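Local atomic coordinates of alpha-galactosidase (Umbelopsis vinacea, PDB entry 3A5V), a protein that catalyses the hydrolysis of terminal alpha-galactosyl residues from galactosides and forms a tetramer of glycoside hydrolase family 27 subunits. Residues A6-M11 / S297-A302; Q26-A31 / D81-L86; P202-D207 / V217-N222; K367-F372 / G384-K389. All blocks are in the same frame, centred on the assembly; numbering follows the deposited sequence. Where two conformers were deposited one is given.

Contact 1: A6-M11 / S297-A302; sequences AITPQM and SSFSPA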
loop_
_atom_site.group_PDB
_atom_site.type_symbol
_atom_site.label_atom_id
_atom_site.label_comp_id
_atom_site.label_asym_id
_atom_site.label_seq_id
_atom_site.Cartn_x
_atom_site.Cartn_y
_atom_site.Cartn_z
ATOM N N ALA A 6 31.743 5.110 10.599
ATOM C CA ALA A 6 30.606 4.618 11.414
ATOM C C ALA A 6 30.712 3.121 11.739
ATOM O O ALA A 6 29.711 2.375 11.687
ATOM C CB ALA A 6 29.244 4.962 10.748
ATOM N N ILE A 7 31.925 2.683 12.104
ATOM C CA ILE A 7 32.143 1.281 12.507
ATOM C C ILE A 7 31.265 0.984 13.734
ATOM O O ILE A 7 30.718 -0.114 13.880
ATOM C CB ILE A 7 33.639 1.020 12.846
ATOM C CG1 ILE A 7 34.558 1.387 11.673
ATOM C CG2 ILE A 7 33.865 -0.418 13.307
ATOM C CD1 ILE A 7 34.247 0.676 10.398
ATOM N N THR A 8 31.172 1.981 14.610
ATOM C CA THR A 8 30.157 2.067 15.653
ATOM C C THR A 8 29.277 3.266 15.247
ATOM O O THR A 8 29.684 4.066 14.379
ATOM C CB THR A 8 30.784 2.359 17.032
ATOM O OG1 THR A 8 31.561 3.560 16.948
ATOM C CG2 THR A 8 31.673 1.199 17.503
ATOM N N PRO A 9 28.070 3.393 15.839
ATOM C CA PRO A 9 27.252 4.556 15.496
ATOM C C PRO A 9 27.970 5.891 15.754
ATOM O O PRO A 9 28.679 6.028 16.761
ATOM C CB PRO A 9 26.022 4.419 16.419
ATOM C CG PRO A 9 25.926 2.909 16.688
ATOM C CD PRO A 9 27.390 2.474 16.769
ATOM N N GLN A 10 27.788 6.863 14.857
ATOM C CA GLN A 10 28.387 8.201 15.056
ATOM C C GLN A 10 27.783 8.932 16.270
ATOM O O GLN A 10 26.635 8.697 16.641
ATOM C CB GLN A 10 28.266 9.071 13.791
ATOM C CG GLN A 10 26.809 9.451 13.375
ATOM C CD GLN A 10 26.151 8.475 12.379
ATOM O OE1 GLN A 10 26.408 7.265 12.389
ATOM N NE2 GLN A 10 25.276 9.010 11.529
ATOM N N MET A 11 28.578 9.803 16.887
ATOM C CA MET A 11 28.123 10.619 17.999
ATOM C C MET A 11 28.536 12.059 17.718
ATOM O O MET A 11 29.583 12.306 17.117
ATOM C CB MET A 11 28.735 10.135 19.320
ATOM C CG MET A 11 28.433 8.668 19.679
ATOM S SD MET A 11 29.331 8.086 21.144
ATOM C CE MET A 11 28.759 9.254 22.411
ATOM N N SER A 297 31.335 -3.450 20.715
ATOM C CA SER A 297 32.012 -4.113 19.584
ATOM C C SER A 297 31.227 -5.215 18.866
ATOM O O SER A 297 31.585 -5.596 17.745
ATOM C CB SER A 297 33.393 -4.639 20.024
ATOM O OG SER A 297 33.227 -5.646 21.004
ATOM N N SER A 298 30.165 -5.734 19.481
ATOM C CA SER A 298 29.298 -6.687 18.783
ATOM C C SER A 298 28.336 -6.022 17.800
ATOM O O SER A 298 27.704 -6.718 17.009
ATOM C CB SER A 298 28.525 -7.572 19.772
ATOM O OG SER A 298 29.447 -8.344 20.522
ATOM N N PHE A 299 28.198 -4.686 17.861
ATOM C CA PHE A 299 27.432 -3.934 16.832
ATOM C C PHE A 299 25.981 -4.389 16.628
ATOM O O PHE A 299 25.453 -4.259 15.521
ATOM C CB PHE A 299 28.131 -4.044 15.466
ATOM C CG PHE A 299 29.550 -3.628 15.496
ATOM C CD1 PHE A 299 29.922 -2.477 16.135
ATOM C CD2 PHE A 299 30.507 -4.385 14.907
ATOM C CE1 PHE A 299 31.202 -2.125 16.174
ATOM C CE2 PHE A 299 31.764 -4.008 14.952
ATOM C CZ PHE A 299 32.108 -2.879 15.582
ATOM N N SER A 300 25.347 -4.881 17.689
ATOM C CA SER A 300 24.031 -5.486 17.584
ATOM C C SER A 300 22.999 -4.646 18.334
ATOM O O SER A 300 23.174 -4.409 19.525
ATOM C CB SER A 300 24.091 -6.885 18.212
ATOM O OG SER A 300 22.925 -7.612 17.912
ATOM N N PRO A 301 21.921 -4.196 17.652
ATOM C CA PRO A 301 20.836 -3.561 18.403
ATOM C C PRO A 301 20.176 -4.545 19.376
ATOM O O PRO A 301 20.115 -5.757 19.100
ATOM C CB PRO A 301 19.810 -3.180 17.312
ATOM C CG PRO A 301 20.586 -3.109 16.051
ATOM C CD PRO A 301 21.655 -4.194 16.199
ATOM N N ALA A 302 19.658 -4.031 20.490
ATOM C CA ALA A 302 18.825 -4.865 21.369
ATOM C C ALA A 302 17.492 -5.127 20.656
ATOM O O ALA A 302 17.020 -4.263 19.907
ATOM C CB ALA A 302 18.597 -4.174 22.739
#

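Contact 2: Q26-A31 / D81-L86; sequences QLILDA and DDIHNL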
loop_
_atom_site.group_PDB
_atom_site.type_symbol
_atom_site.label_atom_id
_atom_site.label_comp_id
_atom_site.label_asym_id
_atom_site.label_seq_id
_atom_site.Cartn_x
_atom_site.Cartn_y
_atom_site.Cartn_z
ATOM N N GLN A 26 30.312 32.213 14.666
ATOM C CA GLN A 26 30.690 32.370 16.077
ATOM C C GLN A 26 29.953 31.426 17.019
ATOM O O GLN A 26 30.550 30.900 17.959
ATOM C CB GLN A 26 30.541 33.820 16.572
ATOM C CG GLN A 26 31.341 34.102 17.884
ATOM C CD GLN A 26 32.812 33.644 17.803
ATOM O OE1 GLN A 26 33.583 34.129 16.964
ATOM N NE2 GLN A 26 33.195 32.687 18.666
ATOM N N LEU A 27 28.663 31.216 16.757
ATOM C CA LEU A 27 27.865 30.284 17.547
ATOM C C LEU A 27 28.370 28.853 17.386
ATOM O O LEU A 27 28.441 28.093 18.363
ATOM C CB LEU A 27 26.379 30.392 17.177
ATOM C CG LEU A 27 25.719 31.747 17.468
ATOM C CD1 LEU A 27 24.390 31.858 16.717
ATOM C CD2 LEU A 27 25.534 31.989 18.969
ATOM N N ILE A 28 28.720 28.483 16.161
ATOM C CA ILE A 28 29.262 27.145 15.907
ATOM C C ILE A 28 30.596 26.961 16.650
ATOM O O ILE A 28 30.831 25.940 17.297
ATOM C CB ILE A 28 29.426 26.873 14.400
ATOM C CG1 ILE A 28 28.039 26.766 13.732
ATOM C CG2 ILE A 28 30.256 25.547 14.142
ATOM C CD1 ILE A 28 28.049 27.001 12.234
ATOM N N LEU A 29 31.462 27.967 16.553
ATOM C CA LEU A 29 32.780 27.895 17.191
ATOM C C LEU A 29 32.654 27.838 18.715
ATOM O O LEU A 29 33.355 27.066 19.358
ATOM C CB LEU A 29 33.662 29.073 16.735
ATOM C CG LEU A 29 35.189 28.937 16.780
ATOM C CD1 LEU A 29 35.709 27.576 16.315
ATOM C CD2 LEU A 29 35.787 30.070 15.959
ATOM N N ASP A 30 31.738 28.615 19.294
ATOM C CA ASP A 30 31.492 28.547 20.737
ATOM C C ASP A 30 30.930 27.193 21.188
ATOM O O ASP A 30 31.280 26.695 22.258
ATOM C CB ASP A 30 30.543 29.650 21.191
ATOM C CG ASP A 30 31.185 31.023 21.180
ATOM O OD1 ASP A 30 32.422 31.108 21.026
ATOM O OD2 ASP A 30 30.437 32.026 21.325
ATOM N N ALA A 31 30.050 26.608 20.378
ATOM C CA ALA A 31 29.500 25.279 20.689
ATOM C C ALA A 31 30.595 24.195 20.604
ATOM O O ALA A 31 30.646 23.310 21.457
ATOM C CB ALA A 31 28.363 24.953 19.768
ATOM N N ASP A 81 38.601 24.319 9.668
ATOM C CA ASP A 81 39.978 24.258 10.205
ATOM C C ASP A 81 40.018 24.462 11.722
ATOM O O ASP A 81 40.750 23.761 12.430
ATOM C CB ASP A 81 40.879 25.311 9.529
ATOM C CG ASP A 81 41.193 24.990 8.068
ATOM O OD1 ASP A 81 41.085 23.823 7.606
ATOM O OD2 ASP A 81 41.583 25.941 7.377
ATOM N N ASP A 82 39.235 25.420 12.219
ATOM C CA ASP A 82 39.112 25.677 13.668
ATOM C C ASP A 82 38.504 24.489 14.424
ATOM O O ASP A 82 38.945 24.145 15.524
ATOM C CB ASP A 82 38.261 26.928 13.931
ATOM C CG ASP A 82 38.981 28.224 13.565
ATOM O OD1 ASP A 82 40.221 28.212 13.486
ATOM O OD2 ASP A 82 38.301 29.248 13.342
ATOM N N ILE A 83 37.479 23.878 13.829
ATOM C CA ILE A 83 36.874 22.645 14.356
ATOM C C ILE A 83 37.882 21.481 14.384
ATOM O O ILE A 83 38.036 20.791 15.402
ATOM C CB ILE A 83 35.578 22.284 13.540
ATOM C CG1 ILE A 83 34.494 23.349 13.787
ATOM C CG2 ILE A 83 35.075 20.875 13.899
ATOM C CD1 ILE A 83 33.289 23.301 12.792
ATOM N N HIS A 84 38.569 21.268 13.262
ATOM C CA HIS A 84 39.640 20.272 13.208
ATOM C C HIS A 84 40.710 20.487 14.293
ATOM O O HIS A 84 41.145 19.519 14.927
ATOM C CB HIS A 84 40.260 20.207 11.813
ATOM C CG HIS A 84 39.365 19.580 10.777
ATOM N ND1 HIS A 84 39.595 19.701 9.425
ATOM C CD2 HIS A 84 38.238 18.834 10.904
ATOM C CE1 HIS A 84 38.661 19.033 8.760
ATOM N NE2 HIS A 84 37.826 18.498 9.634
ATOM N N ASN A 85 41.096 21.742 14.519
ATOM C CA ASN A 85 42.069 22.104 15.574
ATOM C C ASN A 85 41.630 21.729 16.982
ATOM O O ASN A 85 42.457 21.515 17.862
ATOM C CB ASN A 85 42.387 23.603 15.522
ATOM C CG ASN A 85 43.355 23.948 14.407
ATOM O OD1 ASN A 85 43.990 23.062 13.833
ATOM N ND2 ASN A 85 43.467 25.242 14.086
ATOM N N LEU A 86 40.317 21.624 17.186
ATOM C CA LEU A 86 39.793 21.225 18.485
ATOM C C LEU A 86 39.752 19.707 18.626
ATOM O O LEU A 86 39.374 19.195 19.684
ATOM C CB LEU A 86 38.384 21.814 18.695
ATOM C CG LEU A 86 38.304 23.325 18.879
ATOM C CD1 LEU A 86 36.910 23.834 18.604
ATOM C CD2 LEU A 86 38.723 23.655 20.318
#

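Contact 3: P202-D207 / V217-N222; sequences PCTTYD and VMNIIN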
loop_
_atom_site.group_PDB
_atom_site.type_symbol
_atom_site.label_atom_id
_atom_site.label_comp_id
_atom_site.label_asym_id
_atom_site.label_seq_id
_atom_site.Cartn_x
_atom_site.Cartn_y
_atom_site.Cartn_z
ATOM N N PRO A 202 1.356 10.926 11.148
ATOM C CA PRO A 202 0.237 9.985 11.156
ATOM C C PRO A 202 0.645 8.512 11.260
ATOM O O PRO A 202 -0.114 7.712 11.801
ATOM C CB PRO A 202 -0.454 10.253 9.808
ATOM C CG PRO A 202 0.650 10.766 8.916
ATOM C CD PRO A 202 1.516 11.590 9.835
ATOM N N CYS A 203 1.824 8.147 10.757
ATOM C CA CYS A 203 2.193 6.728 10.694
ATOM C C CYS A 203 2.590 6.201 12.066
ATOM O O CYS A 203 3.286 6.880 12.812
ATOM C CB CYS A 203 3.359 6.515 9.734
ATOM S SG CYS A 203 2.994 6.961 8.026
ATOM N N THR A 204 2.151 4.990 12.388
ATOM C CA THR A 204 2.598 4.342 13.629
ATOM C C THR A 204 3.559 3.156 13.364
ATOM O O THR A 204 4.098 2.558 14.297
ATOM C CB THR A 204 1.399 3.865 14.466
ATOM O OG1 THR A 204 0.638 2.949 13.686
ATOM C CG2 THR A 204 0.501 5.059 14.886
ATOM N N THR A 205 3.768 2.820 12.097
ATOM C CA THR A 205 4.641 1.689 11.762
ATOM C C THR A 205 5.699 2.090 10.745
ATOM O O THR A 205 5.610 3.175 10.132
ATOM C CB THR A 205 3.857 0.457 11.208
ATOM O OG1 THR A 205 3.475 0.699 9.848
ATOM C CG2 THR A 205 2.616 0.127 12.073
ATOM N N TYR A 206 6.689 1.200 10.571
ATOM C CA TYR A 206 7.811 1.371 9.634
ATOM C C TYR A 206 7.327 1.656 8.215
ATOM O O TYR A 206 8.052 2.258 7.425
ATOM C CB TYR A 206 8.722 0.105 9.616
ATOM C CG TYR A 206 7.977 -1.078 9.019
ATOM C CD1 TYR A 206 7.188 -1.895 9.821
ATOM C CD2 TYR A 206 7.998 -1.322 7.635
ATOM C CE1 TYR A 206 6.447 -2.951 9.280
ATOM C CE2 TYR A 206 7.257 -2.366 7.081
ATOM C CZ TYR A 206 6.498 -3.177 7.914
ATOM O OH TYR A 206 5.764 -4.201 7.379
ATOM N N ASP A 207 6.112 1.205 7.884
ATOM C CA ASP A 207 5.586 1.334 6.526
ATOM C C ASP A 207 4.774 2.635 6.341
ATOM O O ASP A 207 3.610 2.734 6.740
ATOM C CB ASP A 207 4.743 0.101 6.181
ATOM C CG ASP A 207 4.411 0.014 4.697
ATOM O OD1 ASP A 207 4.954 0.801 3.890
ATOM O OD2 ASP A 207 3.590 -0.846 4.347
ATOM N N VAL A 217 8.679 10.266 21.147
ATOM C CA VAL A 217 9.656 9.219 21.480
ATOM C C VAL A 217 9.048 7.807 21.302
ATOM O O VAL A 217 9.629 6.957 20.603
ATOM C CB VAL A 217 10.215 9.441 22.924
ATOM C CG1 VAL A 217 11.079 8.255 23.404
ATOM C CG2 VAL A 217 11.021 10.746 22.955
ATOM N N MET A 218 7.870 7.579 21.895
ATOM C CA MET A 218 7.209 6.272 21.835
ATOM C C MET A 218 6.791 5.886 20.401
ATOM O O MET A 218 6.910 4.720 19.992
ATOM C CB MET A 218 6.004 6.209 22.798
ATOM C CG MET A 218 6.396 6.149 24.297
ATOM S SD MET A 218 7.503 4.761 24.698
ATOM C CE MET A 218 6.531 3.357 24.145
ATOM N N ASN A 219 6.327 6.870 19.637
ATOM C CA ASN A 219 6.010 6.646 18.217
ATOM C C ASN A 219 7.238 6.106 17.471
ATOM O O ASN A 219 7.161 5.107 16.739
ATOM C CB ASN A 219 5.480 7.953 17.569
ATOM C CG ASN A 219 5.251 7.821 16.063
ATOM O OD1 ASN A 219 6.208 7.861 15.266
ATOM N ND2 ASN A 219 3.980 7.678 15.659
ATOM N N ILE A 220 8.378 6.772 17.657
ATOM C CA ILE A 220 9.601 6.349 16.991
ATOM C C ILE A 220 10.075 4.971 17.464
ATOM O O ILE A 220 10.474 4.154 16.638
ATOM C CB ILE A 220 10.720 7.426 17.110
ATOM C CG1 ILE A 220 10.349 8.618 16.223
ATOM C CG2 ILE A 220 12.102 6.867 16.692
ATOM C CD1 ILE A 220 11.115 9.877 16.586
ATOM N N ILE A 221 10.004 4.704 18.772
ATOM C CA ILE A 221 10.408 3.381 19.279
ATOM C C ILE A 221 9.608 2.251 18.593
ATOM O O ILE A 221 10.177 1.226 18.218
ATOM C CB ILE A 221 10.276 3.261 20.825
ATOM C CG1 ILE A 221 11.288 4.198 21.513
ATOM C CG2 ILE A 221 10.484 1.782 21.273
ATOM C CD1 ILE A 221 11.074 4.378 22.991
ATOM N N ASN A 222 8.291 2.441 18.439
ATOM C CA ASN A 222 7.453 1.392 17.851
ATOM C C ASN A 222 7.778 1.140 16.379
ATOM O O ASN A 222 7.592 0.031 15.867
ATOM C CB ASN A 222 5.956 1.680 18.100
ATOM C CG ASN A 222 5.580 1.576 19.588
ATOM O OD1 ASN A 222 6.117 0.738 20.322
ATOM N ND2 ASN A 222 4.661 2.444 20.043
HETATM O O HOH W 1 4.570 4.300 16.244
HETATM O O HOH W 2 6.688 -0.609 13.058
#

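Contact 4: K367-F372 / G384-K389; sequences KSLGNF and GVRLLK. With NAG (2-acetamido-2-deoxy-beta-D-glucopyranose), chain D.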
loop_
_atom_site.group_PDB
_atom_site.type_symbol
_atom_site.label_atom_id
_atom_site.label_comp_id
_atom_site.label_asym_id
_atom_site.label_seq_id
_atom_site.Cartn_x
_atom_site.Cartn_y
_atom_site.Cartn_z
ATOM N N LYS A 367 26.163 0.536 39.407
ATOM C CA LYS A 367 26.391 -0.337 40.549
ATOM C C LYS A 367 25.917 -1.751 40.257
ATOM O O LYS A 367 24.956 -1.959 39.501
ATOM C CB LYS A 367 25.707 0.203 41.806
ATOM C CG LYS A 367 24.205 0.178 41.749
ATOM C CD LYS A 367 23.581 0.487 43.101
ATOM C CE LYS A 367 22.058 0.515 42.983
ATOM N NZ LYS A 367 21.442 1.111 44.200
ATOM N N SER A 368 26.604 -2.713 40.863
ATOM C CA SER A 368 26.180 -4.097 40.826
ATOM C C SER A 368 24.903 -4.270 41.635
ATOM O O SER A 368 24.787 -3.736 42.744
ATOM C CB SER A 368 27.255 -5.009 41.412
ATOM O OG SER A 368 26.828 -6.363 41.331
ATOM N N LEU A 369 23.950 -5.014 41.078
ATOM C CA LEU A 369 22.760 -5.392 41.829
ATOM C C LEU A 369 22.936 -6.747 42.500
ATOM O O LEU A 369 22.033 -7.203 43.193
ATOM C CB LEU A 369 21.502 -5.390 40.942
ATOM C CG LEU A 369 21.132 -4.060 40.260
ATOM C CD1 LEU A 369 19.877 -4.253 39.389
ATOM C CD2 LEU A 369 20.951 -2.904 41.287
ATOM N N GLY A 370 24.094 -7.373 42.304
ATOM C CA GLY A 370 24.351 -8.712 42.831
ATOM C C GLY A 370 24.016 -9.784 41.807
ATOM O O GLY A 370 23.791 -9.478 40.632
ATOM N N ASN A 371 23.995 -11.035 42.255
ATOM C CA ASN A 371 23.691 -12.174 41.397
ATOM C C ASN A 371 22.220 -12.554 41.484
ATOM O O ASN A 371 21.600 -12.418 42.546
ATOM C CB ASN A 371 24.542 -13.386 41.793
ATOM C CG ASN A 371 25.918 -13.390 41.134
ATOM O OD1 ASN A 371 26.609 -12.370 41.110
ATOM N ND2 ASN A 371 26.314 -14.563 40.604
ATOM N N PHE A 372 21.683 -13.048 40.369
ATOM C CA PHE A 372 20.292 -13.477 40.251
ATOM C C PHE A 372 20.255 -14.781 39.450
ATOM O O PHE A 372 21.155 -15.030 38.642
ATOM C CB PHE A 372 19.481 -12.414 39.478
ATOM C CG PHE A 372 19.354 -11.098 40.194
ATOM C CD1 PHE A 372 20.396 -10.169 40.171
ATOM C CD2 PHE A 372 18.189 -10.789 40.900
ATOM C CE1 PHE A 372 20.285 -8.946 40.842
ATOM C CE2 PHE A 372 18.067 -9.565 41.578
ATOM C CZ PHE A 372 19.119 -8.644 41.545
ATOM N N GLY A 384 9.452 5.162 32.136
ATOM C CA GLY A 384 10.807 4.947 32.632
ATOM C C GLY A 384 11.432 3.655 32.157
ATOM O O GLY A 384 10.747 2.790 31.571
ATOM N N VAL A 385 12.744 3.550 32.386
ATOM C CA VAL A 385 13.532 2.353 32.064
ATOM C C VAL A 385 14.389 1.920 33.244
ATOM O O VAL A 385 14.729 2.736 34.101
ATOM C CB VAL A 385 14.488 2.558 30.823
ATOM C CG1 VAL A 385 13.681 2.600 29.488
ATOM C CG2 VAL A 385 15.407 3.808 31.009
ATOM N N ARG A 386 14.715 0.629 33.284
ATOM C CA ARG A 386 15.905 0.167 33.997
ATOM C C ARG A 386 16.800 -0.475 32.939
ATOM O O ARG A 386 16.334 -1.306 32.152
ATOM C CB ARG A 386 15.578 -0.832 35.126
ATOM C CG ARG A 386 14.719 -0.240 36.272
ATOM C CD ARG A 386 15.458 0.855 37.071
ATOM N NE ARG A 386 16.587 0.328 37.848
ATOM C CZ ARG A 386 16.475 -0.269 39.039
ATOM N NH1 ARG A 386 15.276 -0.427 39.608
ATOM N NH2 ARG A 386 17.567 -0.710 39.660
ATOM N N LEU A 387 18.063 -0.062 32.924
ATOM C CA LEU A 387 19.038 -0.489 31.930
ATOM C C LEU A 387 20.057 -1.379 32.630
ATOM O O LEU A 387 20.793 -0.910 33.523
ATOM C CB LEU A 387 19.744 0.733 31.307
ATOM C CG LEU A 387 20.950 0.427 30.402
ATOM C CD1 LEU A 387 20.555 -0.464 29.224
ATOM C CD2 LEU A 387 21.629 1.703 29.905
ATOM N N LEU A 388 20.104 -2.647 32.220
ATOM C CA LEU A 388 20.872 -3.661 32.930
ATOM C C LEU A 388 21.912 -4.280 32.034
ATOM O O LEU A 388 21.682 -4.451 30.817
ATOM C CB LEU A 388 19.953 -4.793 33.445
ATOM C CG LEU A 388 18.685 -4.362 34.199
ATOM C CD1 LEU A 388 17.790 -5.584 34.476
ATOM C CD2 LEU A 388 19.037 -3.606 35.497
ATOM N N LYS A 389 23.048 -4.631 32.636
ATOM C CA LYS A 389 24.024 -5.490 31.978
ATOM C C LYS A 389 24.206 -6.792 32.754
ATOM O O LYS A 389 24.530 -6.779 33.948
ATOM C CB LYS A 389 25.374 -4.772 31.823
ATOM C CG LYS A 389 26.419 -5.604 31.051
ATOM C CD LYS A 389 27.751 -4.869 31.006
ATOM C CE LYS A 389 28.834 -5.695 30.311
ATOM N NZ LYS A 389 30.090 -4.910 30.275
HETATM C C1 NAG D . 27.639 -14.614 40.026
HETATM C C2 NAG D . 28.106 -16.050 40.328
HETATM C C3 NAG D . 29.446 -16.346 39.647
HETATM C C4 NAG D . 29.374 -16.025 38.152
HETATM C C5 NAG D . 28.794 -14.614 37.936
HETATM C C6 NAG D . 28.610 -14.318 36.445
HETATM C C7 NAG D . 27.597 -17.314 42.349
HETATM C C8 NAG D . 27.598 -17.333 43.854
HETATM N N2 NAG D . 28.202 -16.282 41.762
HETATM O O3 NAG D . 29.793 -17.704 39.822
HETATM O O4 NAG D . 30.674 -16.054 37.595
HETATM O O5 NAG D . 27.569 -14.469 38.615
HETATM O O6 NAG D . 28.230 -12.977 36.253
HETATM O O7 NAG D . 27.071 -18.241 41.715
#

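Contact 1: A6-M11 / S297-A302
Phe299 carries this contact, its ring lodged against the backbone of Ile7 and the methyl group of Thr8. Ile7 O stands above one ring face at the CE1 rim, 3.1 Å from Phe299 CE1, the C=O slanting across rather than aimed at the ring. The opposite face carries another carbonyl oxygen, that of Ser297 two residues back in the same loop, 3.2 Å above the plane and offset toward the rim. Ser233 and Trp236 pack on the ring as well. Since Ile7 O also has a hydrogen bond with Ser233 OG, its position does not depend on the ring alone. Thr8 comes in at the edge, in the ring plane, with CG2 3.6 Å from Phe299 CE1. That methyl is trans to the carbonyl carbon of Thr8, while OG1 turns elsewhere and bonds to Gln295. Ile7 runs alongside the ring, pointing the same way; its branch methyl CG2 sits 3.8 Å from Phe299 CZ. The end of the side chain leads away from Phe299, and Ile7 also touches a mannose of an attached glycan. With alanine in place of Phe299, the Ile7 carbonyl and the Thr8 methyl would probably face a gap, and the two loops would be left with little to touch across it. The arrangement belongs to the two-domain architecture of this family: the loop entering the first strand of the (beta/alpha)8 barrel, 11-14, packs on the linker that runs from helix 288-294 into strand 303-308 of the C-terminal beta domain.

Contact 2: Q26-A31 / D81-L86
Helices 25-38 and 76-85 pack through Leu29 on Asp82 and Ile28 on Ile83, the closest CA atoms, of Leu29 and Ile83, being 7.2 Å apart. Leu29 reaches furthest. Its CG is trans to the backbone N (chi1 -155°), which swings the fork across to the other helix, where its two methyls lie along one side of Asp82. Leu29 CD1 lies 3.6 Å from Asp82 CB, and Leu29 CD2 lies 3.7 Å from Asp82 OD2. The leucine therefore rests with CD1 on the aliphatic root of the aspartate and with CD2 against the carboxylate oxygen OD2, which is engaged in a salt bridge with Arg74. These are the helices that follow the first and second strands, 11-14 and 47-49, of the (beta/alpha)8 barrel, and they are neighbours in its outer layer. Deeper in, the contact is purely apolar: Ile28 CG2 meets Ile83 CD1 at 4.0 Å, the two side chains set obliquely to each other. Ile28 also packs on Val23, Ile50 and Phe72. Leu86 directs its CB toward the first helix and touches Ala32 and Lys33 one turn further along it. On the outer side of helix 25-38, Gln26 NE2 donates to Asp30 OD1 at 2.9 Å, bent to 142°; the donor stands above the carboxylate plane, while the acceptor lies nearly in the plane of the glutamine amide.

Contact 3: P202-D207 / V217-N222
Asn219 stretches its amide out from helix 217-227 to the carbonyl of Cys203 in the preceding loop. CG is trans to the backbone N (chi1 175°), which carries the amide off the helix side toward the loop. Asn219 ND2 donates to Cys203 O at 3.0 Å, and the bond is nearly straight, 164° at the hydrogen. The acceptor lies close to the plane of the amide, whereas the donor is tilted 17° from the plane of the carbonyl. Lys223 NZ, one helical turn on, bonds both to Cys203 O and to Asn219 OD1, tying the carbonyl and the amide together and fixing which way the amide is turned. Thr204 sits beside this bond, its CG2 4.4 Å from Asn219 ND2, and Thr204 O approaches Asn222 CB at 4.3 Å. A leucine in place of Asn219 would probably leave Cys203 O with Lys223 but without its amide donor, and would cost that lysine one of its acceptors. Two waters span the rest of the gap. One donates to both Thr204 O and Asn219 O, at 2.7 Å from Thr204 O; the other accepts from Tyr206 N and donates to Asn222 O, at 3.0 Å from Asn222 O. The loop is further braced by the disulfide from Cys203 to Cys208, and Tyr206 packs on Leu210 of a neighbouring subunit. Between these segments the link is polar and hydrated, made by one amide, a lysine and bridging waters; alongside the packing of Tyr206 on Ala226 and Val227, it holds to its helix a loop that takes part in subunit contacts of the tetramer.

Contact 4: K367-F372 / G384-K389
Leu369 and Leu388 touch although their strands are not adjacent: strand 358-362 runs between 367-372 and 384-390, and the nearest CA atoms, of these same two leucines, are 9.3 Å apart. The side chains bridge that distance on one face of the sheet, crossing at about a right angle, with Leu369 CD1 4.0 Å from Leu388 CD2. Leu388 also lies on Val360 of the intervening strand. The same methyl, Leu369 CD1, comes within 4.2 Å of Arg386 NH2, set obliquely to the guanidinium. That group is held by a salt bridge to Asp362 and a hydrogen bond to Asp379 O, so the leucine packs against a tethered charge. The strands belong to the antiparallel sheet of the C-terminal beta-sandwich domain, with 367-372 at its margin within the chain. The edge strand is irregular here: Leu369 and Gly370 both bond to the backbone of Val360, as in a beta bulge, and a side chain at Gly370 would be pressed against the carbonyl oxygen of Leu369. Ser368 OG accepts from Gly370 N at 3.1 Å (155° at the hydrogen), an ST turn, and also bonds to Glu359. Further along, Asn371 ND2 is joined to C1 of an N-acetylglucosamine by a 1.4 Å covalent bond. The amide nitrogen also bonds to Ser357 OG, and the sugar to Glu359 N, placing the root of this N-glycan beside the edge strand.

How the contacts relate
Contacts 2 and 3 are both nested in the chain loop closed by contact 1, while contact 4 follows in the C-terminal domain. Contacts 2 and 3 lie on opposite sides of the chain centre, their own centres 36 Å apart: contact 2 joins two outer helices early in the barrel, contact 3 a loop and helix 217-227 late in it. Contact 1 closes the barrel sequence and leads into strand 303-308. Nearest atoms of contacts 3 and 4 are about 7 Å apart without touching; helix 217-227 packs on strand 311-318, and strand 384-390 on helix 251-263, which is consistent with the late barrel helices and the beta domain sharing one interface.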